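Local coordinates for 6-O-methylguanine DNA methyltransferase (Enterococcus faecalis, PDB 2B6C), which is of unproven function but, as a member of the AlkD-like DNA alkylation repair family, probably takes part in the repair of alkylated DNA, at residues T123-I128 with Q157-K162; S116-H121 with L149-K154; D105-W110 with N140-L145. One frame throughout, in Å; residues are numbered along the deposited sequence. Where two conformers were deposited one is given.

Overall arrangement
The three contacts follow one all-helical chain from its middle outward. Interaction 3 lies near the centre of the chain, where helices 104-120 and 138-146 join through a buried salt bridge beside a valine pair. Interactions 1 and 2 lie further out, on the same side of that centre, and are purely apolar between their side chains. Interaction 2 meets helix 104-120 again, near its other end, and sets it against the loop after helix 138-146; interaction 1 joins helix 125-132, which follows 104-120, to helix 157-166. These two outer contacts share an apolar patch, since Leu-125 touches Val-118 and Leu-151. The charged pair and interaction 2 are buried; interaction 1, with Pro-126 exposed, only partly.

Interaction 1 (T123-I128 with Q157-K162)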
ATOM      1  N   THR B 123      -1.524 -18.338  -0.359  1.00 19.73           N
ATOM      2  CA  THR B 123      -0.971 -19.660  -0.600  1.00 20.22           C
ATOM      3  C   THR B 123       0.129 -20.046   0.409  1.00 20.64           C
ATOM      4  O   THR B 123       0.385 -21.245   0.598  1.00 20.83           O
ATOM      5  CB  THR B 123      -0.456 -19.829  -2.065  1.00 19.88           C
ATOM      6  OG1 THR B 123       0.621 -18.908  -2.319  1.00 20.18           O
ATOM      7  CG2 THR B 123      -1.604 -19.584  -3.070  1.00 19.02           C
ATOM      8  N   GLU B 124       0.758 -19.050   1.049  1.00 20.14           N
ATOM      9  CA  GLU B 124       1.767 -19.313   2.093  1.00 20.40           C
ATOM     10  C   GLU B 124       1.215 -19.399   3.512  1.00 19.77           C
ATOM     11  O   GLU B 124       1.991 -19.476   4.463  1.00 21.43           O
ATOM     12  CB  GLU B 124       2.874 -18.261   2.080  1.00 20.20           C
ATOM     13  CG  GLU B 124       3.648 -18.174   0.785  1.00 24.07           C
ATOM     14  CD  GLU B 124       4.465 -19.401   0.480  1.00 25.88           C
ATOM     15  OE1 GLU B 124       4.978 -19.448  -0.642  1.00 30.09           O
ATOM     16  OE2 GLU B 124       4.617 -20.306   1.342  1.00 29.49           O
ATOM     17  N   LEU B 125      -0.103 -19.319   3.666  1.00 18.85           N
ATOM     18  CA  LEU B 125      -0.745 -19.410   4.985  0.50 18.68           C
ATOM     19  C   LEU B 125      -0.309 -20.687   5.726  1.00 18.47           C
ATOM     20  O   LEU B 125       0.140 -20.610   6.884  1.00 18.31           O
ATOM     21  CB  LEU B 125      -2.282 -19.330   4.884  0.50 18.23           C
ATOM     22  CG  LEU B 125      -3.176 -19.349   6.146  0.50 18.96           C
ATOM     23  CD1 LEU B 125      -4.561 -18.836   5.809  0.50 19.30           C
ATOM     24  CD2 LEU B 125      -3.294 -20.707   6.819  0.50 17.99           C
ATOM     25  N   PRO B 126      -0.433 -21.874   5.073  1.00 17.44           N
ATOM     26  CA  PRO B 126       0.059 -23.079   5.770  1.00 17.32           C
ATOM     27  C   PRO B 126       1.527 -23.053   6.196  1.00 16.50           C
ATOM     28  O   PRO B 126       1.869 -23.566   7.272  1.00 16.40           O
ATOM     29  CB  PRO B 126      -0.178 -24.200   4.719  1.00 17.16           C
ATOM     30  CG  PRO B 126      -1.373 -23.700   3.979  1.00 16.51           C
ATOM     31  CD  PRO B 126      -1.035 -22.255   3.774  1.00 17.20           C
ATOM     32  N   THR B 127       2.375 -22.450   5.375  1.00 16.46           N
ATOM     33  CA  THR B 127       3.797 -22.324   5.658  1.00 17.09           C
ATOM     34  C   THR B 127       4.072 -21.425   6.873  1.00 16.88           C
ATOM     35  O   THR B 127       4.850 -21.788   7.754  1.00 16.80           O
ATOM     36  CB  THR B 127       4.537 -21.775   4.419  1.00 17.69           C
ATOM     37  OG1 THR B 127       4.232 -22.611   3.283  1.00 21.84           O
ATOM     38  CG2 THR B 127       6.031 -21.781   4.630  1.00 17.30           C
ATOM     39  N   ILE B 128       3.429 -20.259   6.922  1.00 16.44           N
ATOM     40  CA  ILE B 128       3.578 -19.354   8.050  1.00 15.99           C
ATOM     41  C   ILE B 128       2.946 -19.932   9.321  1.00 16.14           C
ATOM     42  O   ILE B 128       3.552 -19.923  10.382  1.00 15.63           O
ATOM     43  CB  ILE B 128       3.027 -17.951   7.759  1.00 16.00           C
ATOM     44  CG1 ILE B 128       3.725 -17.340   6.518  1.00 16.12           C
ATOM     45  CG2 ILE B 128       3.177 -17.050   9.021  1.00 14.40           C
ATOM     46  CD1 ILE B 128       5.296 -17.440   6.492  1.00 12.15           C
ATOM     47  N   GLN B 157      -9.766 -23.595   8.208  1.00 19.32           N
ATOM     48  CA  GLN B 157     -10.494 -24.159   9.339  1.00 19.67           C
ATOM     49  C   GLN B 157      -9.709 -25.221  10.041  1.00 19.17           C
ATOM     50  O   GLN B 157      -9.692 -25.279  11.266  1.00 18.40           O
ATOM     51  CB  GLN B 157     -11.835 -24.769   8.868  1.00 19.40           C
ATOM     52  CG  GLN B 157     -12.878 -23.720   8.557  1.00 19.75           C
ATOM     53  CD  GLN B 157     -14.115 -24.278   7.860  1.00 21.23           C
ATOM     54  OE1 GLN B 157     -15.100 -23.559   7.664  1.00 24.19           O
ATOM     55  NE2 GLN B 157     -14.089 -25.563   7.522  1.00 21.71           N
ATOM     56  N   ASP B 158      -9.079 -26.077   9.244  1.00 19.66           N
ATOM     57  CA  ASP B 158      -8.326 -27.214   9.745  0.60 19.30           C
ATOM     58  C   ASP B 158      -7.139 -26.785  10.586  1.00 18.96           C
ATOM     59  O   ASP B 158      -6.828 -27.401  11.581  1.00 18.93           O
ATOM     60  CB  ASP B 158      -7.854 -28.057   8.559  0.60 19.64           C
ATOM     61  CG  ASP B 158      -9.010 -28.674   7.802  0.60 20.97           C
ATOM     62  OD1 ASP B 158      -9.977 -29.130   8.464  0.60 19.75           O
ATOM     63  OD2 ASP B 158      -8.939 -28.713   6.557  0.60 22.90           O
ATOM     64  N   LEU B 159      -6.470 -25.725  10.146  1.00 18.51           N
ATOM     65  CA  LEU B 159      -5.306 -25.230  10.869  1.00 18.58           C
ATOM     66  C   LEU B 159      -5.741 -24.567  12.170  1.00 18.23           C
ATOM     67  O   LEU B 159      -5.141 -24.801  13.217  1.00 18.73           O
ATOM     68  CB  LEU B 159      -4.450 -24.308   9.992  1.00 17.37           C
ATOM     69  CG  LEU B 159      -3.833 -24.966   8.742  1.00 17.89           C
ATOM     70  CD1 LEU B 159      -2.922 -23.976   8.008  1.00 17.45           C
ATOM     71  CD2 LEU B 159      -3.067 -26.235   9.066  1.00 17.82           C
ATOM     72  N   LEU B 160      -6.818 -23.781  12.101  1.00 18.40           N
ATOM     73  CA  LEU B 160      -7.393 -23.154  13.276  1.00 18.09           C
ATOM     74  C   LEU B 160      -7.754 -24.224  14.298  1.00 18.27           C
ATOM     75  O   LEU B 160      -7.334 -24.158  15.461  1.00 17.89           O
ATOM     76  CB  LEU B 160      -8.625 -22.299  12.913  1.00 18.58           C
ATOM     77  CG  LEU B 160      -9.380 -21.652  14.106  1.00 18.42           C
ATOM     78  CD1 LEU B 160      -8.469 -20.780  15.019  1.00 18.01           C
ATOM     79  CD2 LEU B 160     -10.584 -20.877  13.610  1.00 17.48           C
ATOM     80  N   LYS B 161      -8.531 -25.206  13.845  1.00 17.72           N
ATOM     81  CA  LYS B 161      -8.971 -26.296  14.684  1.00 18.10           C
ATOM     82  C   LYS B 161      -7.771 -27.021  15.294  1.00 17.11           C
ATOM     83  O   LYS B 161      -7.778 -27.275  16.498  1.00 16.27           O
ATOM     84  CB  LYS B 161      -9.844 -27.270  13.891  1.00 17.85           C
ATOM     85  CG  LYS B 161     -10.335 -28.451  14.717  1.00 20.27           C
ATOM     86  CD  LYS B 161     -11.368 -29.316  13.945  1.00 20.24           C
ATOM     87  CE  LYS B 161     -11.890 -30.479  14.809  1.00 22.28           C
ATOM     88  NZ  LYS B 161     -12.714 -31.443  13.975  1.00 25.15           N
ATOM     89  N   LYS B 162      -6.759 -27.336  14.473  1.00 16.23           N
ATOM     90  CA  LYS B 162      -5.548 -28.020  14.959  1.00 16.87           C
ATOM     91  C   LYS B 162      -4.837 -27.270  16.068  1.00 16.29           C
ATOM     92  O   LYS B 162      -4.457 -27.865  17.090  1.00 16.76           O
ATOM     93  CB  LYS B 162      -4.559 -28.310  13.815  1.00 17.10           C
ATOM     94  CG  LYS B 162      -3.410 -29.236  14.251  1.00 17.71           C
ATOM     95  CD  LYS B 162      -2.575 -29.711  13.061  1.00 18.44           C
ATOM     96  CE  LYS B 162      -1.712 -28.598  12.479  1.00 18.27           C
ATOM     97  NZ  LYS B 162      -0.631 -29.201  11.618  1.00 18.49           N
TER
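Leu-125 and Leu-159 meet methyl to methyl at the start of helix 125-132. The CD2 branch of Leu-125 comes to 3.5 Å from CD1 of Leu-159, less than the usual van der Waals spacing, but Leu-125 was deposited in two conformers and the tightness is therefore doubtful. The two side chains overlap alongside one another, each running toward the helix from which the other comes. The same CD1 of Leu-159 also lies 3.8 Å from CA of Pro-126, and the ring is brushed more loosely, with CB of Pro-126 at 4.3 Å from that methyl. One branch of one leucine thus bridges two successive residues of the opposing helix.

Torsions explain this reach. Leu-125 has CG opposite its own N across the CA-CB bond (chi1 -178°), which carries its methyls out toward helix 157-166. Leu-159 instead holds CG beside its backbone N, with an extended second torsion that pushes CD1 forward. The backbone N of Leu-159 is bound by Asn-156 OD1, while Leu-125 also touches Asn-156.

Pro-126 lies at the exposed margin, whereas Leu-125 is buried. No hydrogen bond or ion pair crosses between the segments, so what joins 123-128 directly to 157-162 is apolar contact, over a modest 95 Å² of surface.

Interaction 2 (S116-H121 with L149-K154); sequences SWVALH and LMLKEK
The last turn of helix 104-120 faces the loop 149-154 at Ala-119 and Leu-151, whose CA atoms are 6.8 Å apart. On the loop side the chain bends sharply: Lys-154 N donates to Leu-151 O at 2.8 Å, and the backbone angles of Lys-152 (53/-118°) and Glu-153 are close to those of a type II' turn. Lys-152 thus takes the positive-phi position of that turn, where glycine is the more familiar occupant.

Leu-151 carries the contact with both of its branches. Its CD1 methyl lies 4.0 Å from CG1 of Val-118, and its CD2 methyl lies 4.0 Å from CB of Ala-119. A forked side chain therefore straddles two consecutive helical residues, one branch for each. The Val-118 and Leu-151 side chains run roughly perpendicular, and a methyl of each makes the touch. In Leu-151, CG stands opposite the carbonyl carbon (chi1 -70°) and the second torsion is extended, which carries the fork across to the helix although the CB bond itself does not aim there. Ala-119 offers just one methyl, and the approach is limited to its CB and CA.

Beside this apolar patch a water donates to Ala-119 O at 2.7 Å. Its link to Lys-154 NZ is weak, and since that lysine was deposited in two conformers the bridge is doubtful.

Leu-125 of helix 125-132 packs on both Val-118 and Leu-151, adding to the apolar side of the contact, with Ile-128 also against Val-118. Further along the segment, Leu-120 O accepts a hydrogen bond from Lys-46 of the second subunit. No strand takes part: the loop between helices 138-146 and 157-166 is seated against helices 104-120 and 125-132.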
ATOM      1  N   SER B 116      -0.975  -9.873   8.108  1.00 16.64           N
ATOM      2  CA  SER B 116      -1.009  -9.018   6.913  1.00 17.73           C
ATOM      3  C   SER B 116      -0.253  -9.628   5.749  1.00 16.58           C
ATOM      4  O   SER B 116      -0.710  -9.508   4.611  1.00 16.62           O
ATOM      5  CB  SER B 116      -0.443  -7.620   7.154  1.00 17.24           C
ATOM      6  OG  SER B 116      -1.127  -7.116   8.267  1.00 25.70           O
ATOM      7  N   TRP B 117       0.911 -10.219   6.044  1.00 16.12           N
ATOM      8  CA  TRP B 117       1.750 -10.827   5.033  1.00 15.26           C
ATOM      9  C   TRP B 117       1.049 -12.019   4.401  1.00 15.23           C
ATOM     10  O   TRP B 117       1.046 -12.184   3.173  1.00 15.06           O
ATOM     11  CB  TRP B 117       3.119 -11.215   5.593  1.00 14.92           C
ATOM     12  CG  TRP B 117       4.087 -11.553   4.479  1.00 15.80           C
ATOM     13  CD1 TRP B 117       4.883 -10.689   3.786  1.00 15.84           C
ATOM     14  CD2 TRP B 117       4.310 -12.855   3.906  1.00 15.13           C
ATOM     15  NE1 TRP B 117       5.599 -11.369   2.834  1.00 15.03           N
ATOM     16  CE2 TRP B 117       5.268 -12.702   2.887  1.00 15.34           C
ATOM     17  CE3 TRP B 117       3.790 -14.140   4.171  1.00 15.91           C
ATOM     18  CZ2 TRP B 117       5.734 -13.793   2.104  1.00 15.56           C
ATOM     19  CZ3 TRP B 117       4.249 -15.230   3.391  1.00 15.22           C
ATOM     20  CH2 TRP B 117       5.207 -15.039   2.370  1.00 16.20           C
ATOM     21  N   VAL B 118       0.464 -12.854   5.253  1.00 14.85           N
ATOM     22  CA  VAL B 118      -0.353 -13.976   4.811  1.00 15.24           C
ATOM     23  C   VAL B 118      -1.601 -13.485   4.024  1.00 15.03           C
ATOM     24  O   VAL B 118      -1.911 -14.033   2.993  1.00 15.54           O
ATOM     25  CB  VAL B 118      -0.731 -14.875   6.036  1.00 15.39           C
ATOM     26  CG1 VAL B 118      -1.914 -15.711   5.752  1.00 16.48           C
ATOM     27  CG2 VAL B 118       0.453 -15.745   6.454  1.00 15.49           C
ATOM     28  N   ALA B 119      -2.303 -12.449   4.494  1.00 14.79           N
ATOM     29  CA  ALA B 119      -3.408 -11.867   3.684  1.00 15.84           C
ATOM     30  C   ALA B 119      -2.915 -11.501   2.266  1.00 16.65           C
ATOM     31  O   ALA B 119      -3.630 -11.691   1.274  1.00 16.41           O
ATOM     32  CB  ALA B 119      -4.002 -10.658   4.367  1.00 14.78           C
ATOM     33  N   LEU B 120      -1.681 -10.996   2.172  1.00 17.12           N
ATOM     34  CA  LEU B 120      -1.082 -10.689   0.865  1.00 18.73           C
ATOM     35  C   LEU B 120      -0.590 -11.914   0.077  1.00 17.97           C
ATOM     36  O   LEU B 120      -0.395 -11.823  -1.122  1.00 19.29           O
ATOM     37  CB  LEU B 120       0.065  -9.681   1.030  1.00 18.91           C
ATOM     38  CG  LEU B 120      -0.358  -8.305   1.579  1.00 21.42           C
ATOM     39  CD1 LEU B 120       0.867  -7.519   2.066  1.00 21.68           C
ATOM     40  CD2 LEU B 120      -1.122  -7.522   0.501  1.00 23.47           C
ATOM     41  N   HIS B 121      -0.362 -13.046   0.745  1.00 17.88           N
ATOM     42  CA  HIS B 121       0.275 -14.234   0.130  1.00 17.82           C
ATOM     43  C   HIS B 121      -0.390 -15.497   0.692  1.00 18.62           C
ATOM     44  O   HIS B 121       0.242 -16.286   1.434  1.00 18.94           O
ATOM     45  CB  HIS B 121       1.773 -14.289   0.475  1.00 17.98           C
ATOM     46  CG  HIS B 121       2.529 -13.035   0.145  1.00 19.00           C
ATOM     47  ND1 HIS B 121       3.122 -12.821  -1.086  1.00 20.92           N
ATOM     48  CD2 HIS B 121       2.800 -11.937   0.890  1.00 18.42           C
ATOM     49  CE1 HIS B 121       3.720 -11.641  -1.087  1.00 20.66           C
ATOM     50  NE2 HIS B 121       3.553 -11.091   0.105  1.00 21.41           N
ATOM     51  N   LEU B 149      -7.090 -14.033  12.479  1.00 16.25           N
ATOM     52  CA  LEU B 149      -8.152 -13.197  13.087  1.00 18.37           C
ATOM     53  C   LEU B 149      -8.806 -12.270  12.093  1.00 19.63           C
ATOM     54  O   LEU B 149      -9.985 -11.941  12.223  1.00 20.47           O
ATOM     55  CB  LEU B 149      -7.606 -12.331  14.229  1.00 17.27           C
ATOM     56  CG  LEU B 149      -7.207 -13.017  15.532  1.00 19.10           C
ATOM     57  CD1 LEU B 149      -6.813 -11.998  16.624  1.00 17.97           C
ATOM     58  CD2 LEU B 149      -8.288 -13.932  16.033  1.00 16.91           C
HETATM   59  N   MSE B 150      -8.022 -11.810  11.121  1.00 20.84           N
HETATM   60  CA  MSE B 150      -8.550 -10.889  10.136  1.00 22.17           C
HETATM   61  C   MSE B 150      -8.835 -11.558   8.792  1.00 20.95           C
HETATM   62  O   MSE B 150      -9.140 -10.869   7.847  1.00 21.06           O
HETATM   63  CB  MSE B 150      -7.611  -9.675   9.972  1.00 23.52           C
HETATM   64  CG  MSE B 150      -7.416  -8.867  11.281  1.00 28.40           C
HETATM   65 SE   MSE B 150      -9.114  -8.284  12.056  0.75 39.08          SE
HETATM   66  CE  MSE B 150      -8.855  -8.763  13.854  1.00 33.23           C
ATOM     67  N   LEU B 151      -8.744 -12.884   8.703  1.00 19.76           N
ATOM     68  CA  LEU B 151      -8.881 -13.558   7.400  1.00 19.82           C
ATOM     69  C   LEU B 151     -10.314 -13.857   6.928  1.00 20.49           C
ATOM     70  O   LEU B 151     -10.542 -14.132   5.728  1.00 19.72           O
ATOM     71  CB  LEU B 151      -8.030 -14.834   7.345  1.00 18.95           C
ATOM     72  CG  LEU B 151      -6.530 -14.522   7.315  1.00 19.74           C
ATOM     73  CD1 LEU B 151      -5.691 -15.782   7.198  1.00 17.53           C
ATOM     74  CD2 LEU B 151      -6.184 -13.502   6.225  1.00 21.39           C
ATOM     75  N   LYS B 152     -11.263 -13.815   7.866  1.00 20.14           N
ATOM     76  CA  LYS B 152     -12.679 -14.011   7.551  1.00 21.25           C
ATOM     77  C   LYS B 152     -12.934 -15.296   6.771  1.00 21.58           C
ATOM     78  O   LYS B 152     -12.643 -16.381   7.267  1.00 21.45           O
ATOM     79  CB  LYS B 152     -13.246 -12.786   6.832  1.00 21.69           C
ATOM     80  CG  LYS B 152     -13.166 -11.527   7.676  1.00 22.53           C
ATOM     81  CD  LYS B 152     -13.595 -10.352   6.897  1.00 26.52           C
ATOM     82  CE  LYS B 152     -13.458  -9.085   7.726  1.00 31.46           C
ATOM     83  NZ  LYS B 152     -13.554  -7.886   6.823  1.00 36.46           N
ATOM     84  N   GLU B 153     -13.451 -15.167   5.548  1.00 22.19           N
ATOM     85  CA  GLU B 153     -13.825 -16.332   4.748  0.50 22.20           C
ATOM     86  C   GLU B 153     -12.576 -17.048   4.184  1.00 22.77           C
ATOM     87  O   GLU B 153     -12.653 -18.195   3.751  1.00 22.97           O
ATOM     88  CB  GLU B 153     -14.822 -15.921   3.648  0.50 21.67           C
ATOM     89  CG  GLU B 153     -16.154 -15.294   4.160  0.50 21.33           C
ATOM     90  CD  GLU B 153     -16.138 -13.753   4.312  0.50 20.67           C
ATOM     91  OE1 GLU B 153     -17.158 -13.179   4.744  0.50 17.44           O
ATOM     92  OE2 GLU B 153     -15.123 -13.108   3.991  0.50 21.94           O
ATOM     93  N   LYS B 154     -11.423 -16.368   4.227  1.00 22.36           N
ATOM     94  CA  LYS B 154     -10.134 -16.934   3.786  0.60 23.05           C
ATOM     95  C   LYS B 154      -9.467 -17.797   4.875  1.00 22.17           C
ATOM     96  O   LYS B 154      -8.424 -18.400   4.647  1.00 22.27           O
ATOM     97  CB  LYS B 154      -9.170 -15.817   3.316  0.60 23.19           C
ATOM     98  CG  LYS B 154      -9.648 -14.997   2.081  0.60 24.08           C
ATOM     99  CD  LYS B 154      -8.888 -13.638   1.995  0.60 23.99           C
ATOM    100  CE  LYS B 154      -9.536 -12.612   1.021  0.60 26.73           C
ATOM    101  NZ  LYS B 154      -8.896 -12.501  -0.355  0.60 28.16           N
TER
HETATM  102  O   HOH W   1      -6.335 -11.354   1.366  1.00 38.10           O

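Interaction 3 (D105-W110 with N140-L145). With SO4 (sulfate ion), chain I.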
ATOM      1  N   ASP B 105       1.516  -7.046  24.045  1.00 15.16           N
ATOM      2  CA  ASP B 105       1.544  -5.846  23.234  1.00 14.16           C
ATOM      3  C   ASP B 105       2.436  -6.006  21.980  1.00 14.49           C
ATOM      4  O   ASP B 105       1.997  -5.677  20.863  1.00 15.47           O
ATOM      5  CB  ASP B 105       1.901  -4.604  24.079  1.00 13.66           C
ATOM      6  CG  ASP B 105       3.270  -4.694  24.758  1.00 12.74           C
ATOM      7  OD1 ASP B 105       3.731  -5.805  25.074  1.00 14.85           O
ATOM      8  OD2 ASP B 105       3.908  -3.629  24.991  1.00 10.83           O
ATOM      9  N   SER B 106       3.658  -6.509  22.152  1.00 12.66           N
ATOM     10  CA  SER B 106       4.539  -6.767  20.992  1.00 13.73           C
ATOM     11  C   SER B 106       4.153  -7.998  20.171  1.00 12.72           C
ATOM     12  O   SER B 106       4.250  -7.980  18.962  1.00 13.15           O
ATOM     13  CB  SER B 106       6.019  -6.884  21.400  1.00 12.42           C
ATOM     14  OG  SER B 106       6.246  -8.063  22.165  1.00 14.16           O
ATOM     15  N   VAL B 107       3.750  -9.078  20.839  1.00 13.45           N
ATOM     16  CA  VAL B 107       3.389 -10.323  20.162  1.00 13.06           C
ATOM     17  C   VAL B 107       2.137 -10.141  19.271  1.00 14.03           C
ATOM     18  O   VAL B 107       2.100 -10.664  18.136  1.00 15.13           O
ATOM     19  CB  VAL B 107       3.199 -11.494  21.191  1.00 12.58           C
ATOM     20  CG1 VAL B 107       2.637 -12.755  20.515  1.00 10.74           C
ATOM     21  CG2 VAL B 107       4.538 -11.810  21.873  1.00 11.29           C
ATOM     22  N   ASP B 108       1.134  -9.425  19.774  1.00 14.36           N
ATOM     23  CA  ASP B 108      -0.066  -9.129  19.000  1.00 14.98           C
ATOM     24  C   ASP B 108       0.269  -8.179  17.859  1.00 15.28           C
ATOM     25  O   ASP B 108      -0.298  -8.298  16.788  1.00 15.31           O
ATOM     26  CB  ASP B 108      -1.195  -8.539  19.877  1.00 14.64           C
ATOM     27  CG  ASP B 108      -1.778  -9.549  20.865  1.00 15.65           C
ATOM     28  OD1 ASP B 108      -1.503 -10.768  20.752  1.00 15.20           O
ATOM     29  OD2 ASP B 108      -2.548  -9.124  21.777  1.00 17.84           O
ATOM     30  N   ALA B 109       1.169  -7.215  18.085  1.00 15.18           N
ATOM     31  CA  ALA B 109       1.686  -6.400  16.946  1.00 14.61           C
ATOM     32  C   ALA B 109       2.426  -7.267  15.913  1.00 14.71           C
ATOM     33  O   ALA B 109       2.193  -7.116  14.713  1.00 14.62           O
ATOM     34  CB  ALA B 109       2.559  -5.237  17.421  1.00 13.35           C
ATOM     35  N   TRP B 110       3.315  -8.175  16.353  1.00 14.89           N
ATOM     36  CA  TRP B 110       3.937  -9.137  15.407  1.00 15.19           C
ATOM     37  C   TRP B 110       2.902 -10.015  14.685  1.00 15.17           C
ATOM     38  O   TRP B 110       3.044 -10.282  13.491  1.00 14.14           O
ATOM     39  CB  TRP B 110       4.967 -10.072  16.071  1.00 14.32           C
ATOM     40  CG  TRP B 110       6.285  -9.408  16.340  1.00 15.71           C
ATOM     41  CD1 TRP B 110       6.897  -9.239  17.569  1.00 15.05           C
ATOM     42  CD2 TRP B 110       7.169  -8.832  15.367  1.00 14.37           C
ATOM     43  NE1 TRP B 110       8.099  -8.587  17.409  1.00 15.08           N
ATOM     44  CE2 TRP B 110       8.298  -8.335  16.074  1.00 12.81           C
ATOM     45  CE3 TRP B 110       7.126  -8.708  13.958  1.00 13.40           C
ATOM     46  CZ2 TRP B 110       9.362  -7.678  15.431  1.00 12.39           C
ATOM     47  CZ3 TRP B 110       8.205  -8.075  13.308  1.00 15.97           C
ATOM     48  CH2 TRP B 110       9.310  -7.563  14.054  1.00 14.25           C
ATOM     49  N   ASN B 140       4.845 -17.673  20.682  1.00 14.27           N
ATOM     50  CA  ASN B 140       4.770 -18.128  19.295  1.00 14.40           C
ATOM     51  C   ASN B 140       3.438 -18.831  18.966  1.00 15.03           C
ATOM     52  O   ASN B 140       2.897 -18.641  17.887  1.00 15.31           O
ATOM     53  CB  ASN B 140       5.937 -19.036  18.901  1.00 14.42           C
ATOM     54  CG  ASN B 140       7.225 -18.277  18.667  1.00 14.34           C
ATOM     55  OD1 ASN B 140       7.224 -17.173  18.119  1.00 15.00           O
ATOM     56  ND2 ASN B 140       8.350 -18.870  19.087  1.00 15.64           N
ATOM     57  N   ARG B 141       2.942 -19.675  19.873  1.00 14.61           N
ATOM     58  CA  ARG B 141       1.663 -20.383  19.665  1.00 14.50           C
ATOM     59  C   ARG B 141       0.460 -19.449  19.721  1.00 15.29           C
ATOM     60  O   ARG B 141      -0.545 -19.690  19.041  1.00 14.81           O
ATOM     61  CB  ARG B 141       1.513 -21.502  20.678  1.00 14.78           C
ATOM     62  CG  ARG B 141       2.688 -22.483  20.585  1.00 13.20           C
ATOM     63  CD  ARG B 141       2.270 -23.855  21.154  1.00 12.36           C
ATOM     64  NE  ARG B 141       1.665 -23.781  22.476  1.00 14.67           N
ATOM     65  CZ  ARG B 141       2.342 -23.631  23.619  1.00 15.90           C
ATOM     66  NH1 ARG B 141       3.679 -23.497  23.621  1.00 18.53           N
ATOM     67  NH2 ARG B 141       1.676 -23.610  24.761  1.00 13.40           N
ATOM     68  N   ARG B 142       0.575 -18.367  20.505  1.00 15.16           N
ATOM     69  CA  ARG B 142      -0.374 -17.282  20.410  1.00 16.41           C
ATOM     70  C   ARG B 142      -0.509 -16.718  18.956  1.00 16.36           C
ATOM     71  O   ARG B 142      -1.627 -16.422  18.491  1.00 16.63           O
ATOM     72  CB  ARG B 142      -0.061 -16.182  21.437  1.00 15.95           C
ATOM     73  CG  ARG B 142      -1.084 -15.015  21.414  1.00 18.98           C
ATOM     74  CD  ARG B 142      -0.956 -14.145  22.673  1.00 16.80           C
ATOM     75  NE  ARG B 142      -1.687 -12.888  22.598  1.00 19.93           N
ATOM     76  CZ  ARG B 142      -2.765 -12.601  23.343  1.00 22.24           C
ATOM     77  NH1 ARG B 142      -3.346 -11.409  23.230  1.00 22.66           N
ATOM     78  NH2 ARG B 142      -3.267 -13.494  24.215  1.00 21.01           N
ATOM     79  N   VAL B 143       0.621 -16.543  18.269  1.00 15.67           N
ATOM     80  CA  VAL B 143       0.617 -16.128  16.874  1.00 15.85           C
ATOM     81  C   VAL B 143      -0.084 -17.174  15.982  1.00 15.83           C
ATOM     82  O   VAL B 143      -0.879 -16.772  15.138  1.00 15.97           O
ATOM     83  CB  VAL B 143       2.059 -15.771  16.328  1.00 16.01           C
ATOM     84  CG1 VAL B 143       2.051 -15.448  14.743  1.00 15.23           C
ATOM     85  CG2 VAL B 143       2.630 -14.567  17.083  1.00 15.47           C
ATOM     86  N   ALA B 144       0.201 -18.482  16.183  1.00 15.31           N
ATOM     87  CA  ALA B 144      -0.476 -19.556  15.435  1.00 16.05           C
ATOM     88  C   ALA B 144      -1.999 -19.499  15.619  1.00 16.00           C
ATOM     89  O   ALA B 144      -2.770 -19.611  14.638  1.00 16.11           O
ATOM     90  CB  ALA B 144       0.076 -20.956  15.821  1.00 16.06           C
ATOM     91  N   LEU B 145      -2.414 -19.260  16.859  1.00 15.07           N
ATOM     92  CA  LEU B 145      -3.826 -19.204  17.214  1.00 15.71           C
ATOM     93  C   LEU B 145      -4.542 -17.984  16.650  1.00 15.92           C
ATOM     94  O   LEU B 145      -5.717 -18.050  16.307  1.00 17.39           O
ATOM     95  CB  LEU B 145      -4.010 -19.271  18.740  1.00 13.96           C
ATOM     96  CG  LEU B 145      -3.848 -20.633  19.400  1.00 13.56           C
ATOM     97  CD1 LEU B 145      -3.623 -20.464  20.915  1.00 10.50           C
ATOM     98  CD2 LEU B 145      -5.106 -21.536  19.137  1.00 11.02           C
TER
HETATM   99  S   SO4 I 402      10.045 -22.192  19.396  1.00 33.50           S
HETATM  100  O1  SO4 I 402      11.436 -21.760  19.528  1.00 32.18           O
HETATM  101  O2  SO4 I 402       9.942 -23.668  19.431  1.00 32.06           O
HETATM  102  O3  SO4 I 402       9.560 -21.787  18.064  1.00 33.73           O
HETATM  103  O4  SO4 I 402       9.245 -21.582  20.477  1.00 29.94           O
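Asp-108 and Arg-142 form a buried salt bridge between helices 104-120 and 138-146, two elements of the HEAT-like helical-repeat fold of the AlkD family. The arginine grips the carboxylate side-on, using NE and one terminal nitrogen. Arg-142 NE donates to Asp-108 OD1 at 2.8 Å, and Arg-142 NH1 donates to Asp-108 OD2 at the same 2.8 Å. Each oxygen accepts through its syn lone pair, both bonds lie close to the guanidinium plane, and the two flat groups are only 19° apart. Such a paired, nearly coplanar arrangement fixes the rotation of both groups.

An extended arginine chain makes this possible: CG points away from the backbone N (chi1 -178°), and the chain stays stretched from CG to NE. The remaining terminal nitrogen, NH2, is bound to Phe-174 O, so a second partner helps to orient the guanidinium, and Trp-181 of helix 173-186 touches both members of the pair.

Next to the salt bridge, CG1 of Val-107 packs on CG2 of Val-143 at 3.9 Å. These valines are the point of closest CA approach, and the helix segments run broadly in the same direction, crossing at -41° with their axes 9.6 Å apart. Near the start of helix 138-146, Asn-140 ND2 donates to sulfate O4 at 3.2 Å; Lys-95 NZ and the backbone N atoms of Glu-136 and Asn-137 also bind this ion, which probably came from the crystallisation liquor.

The contact combines a valine pair with a bidentate salt bridge. In AlkD an aspartate, an arginine and tryptophans line the active-site cleft, and Asp-108, Arg-142 and Trp-181 probably correspond to members of that set, though their role in this protein is unproven.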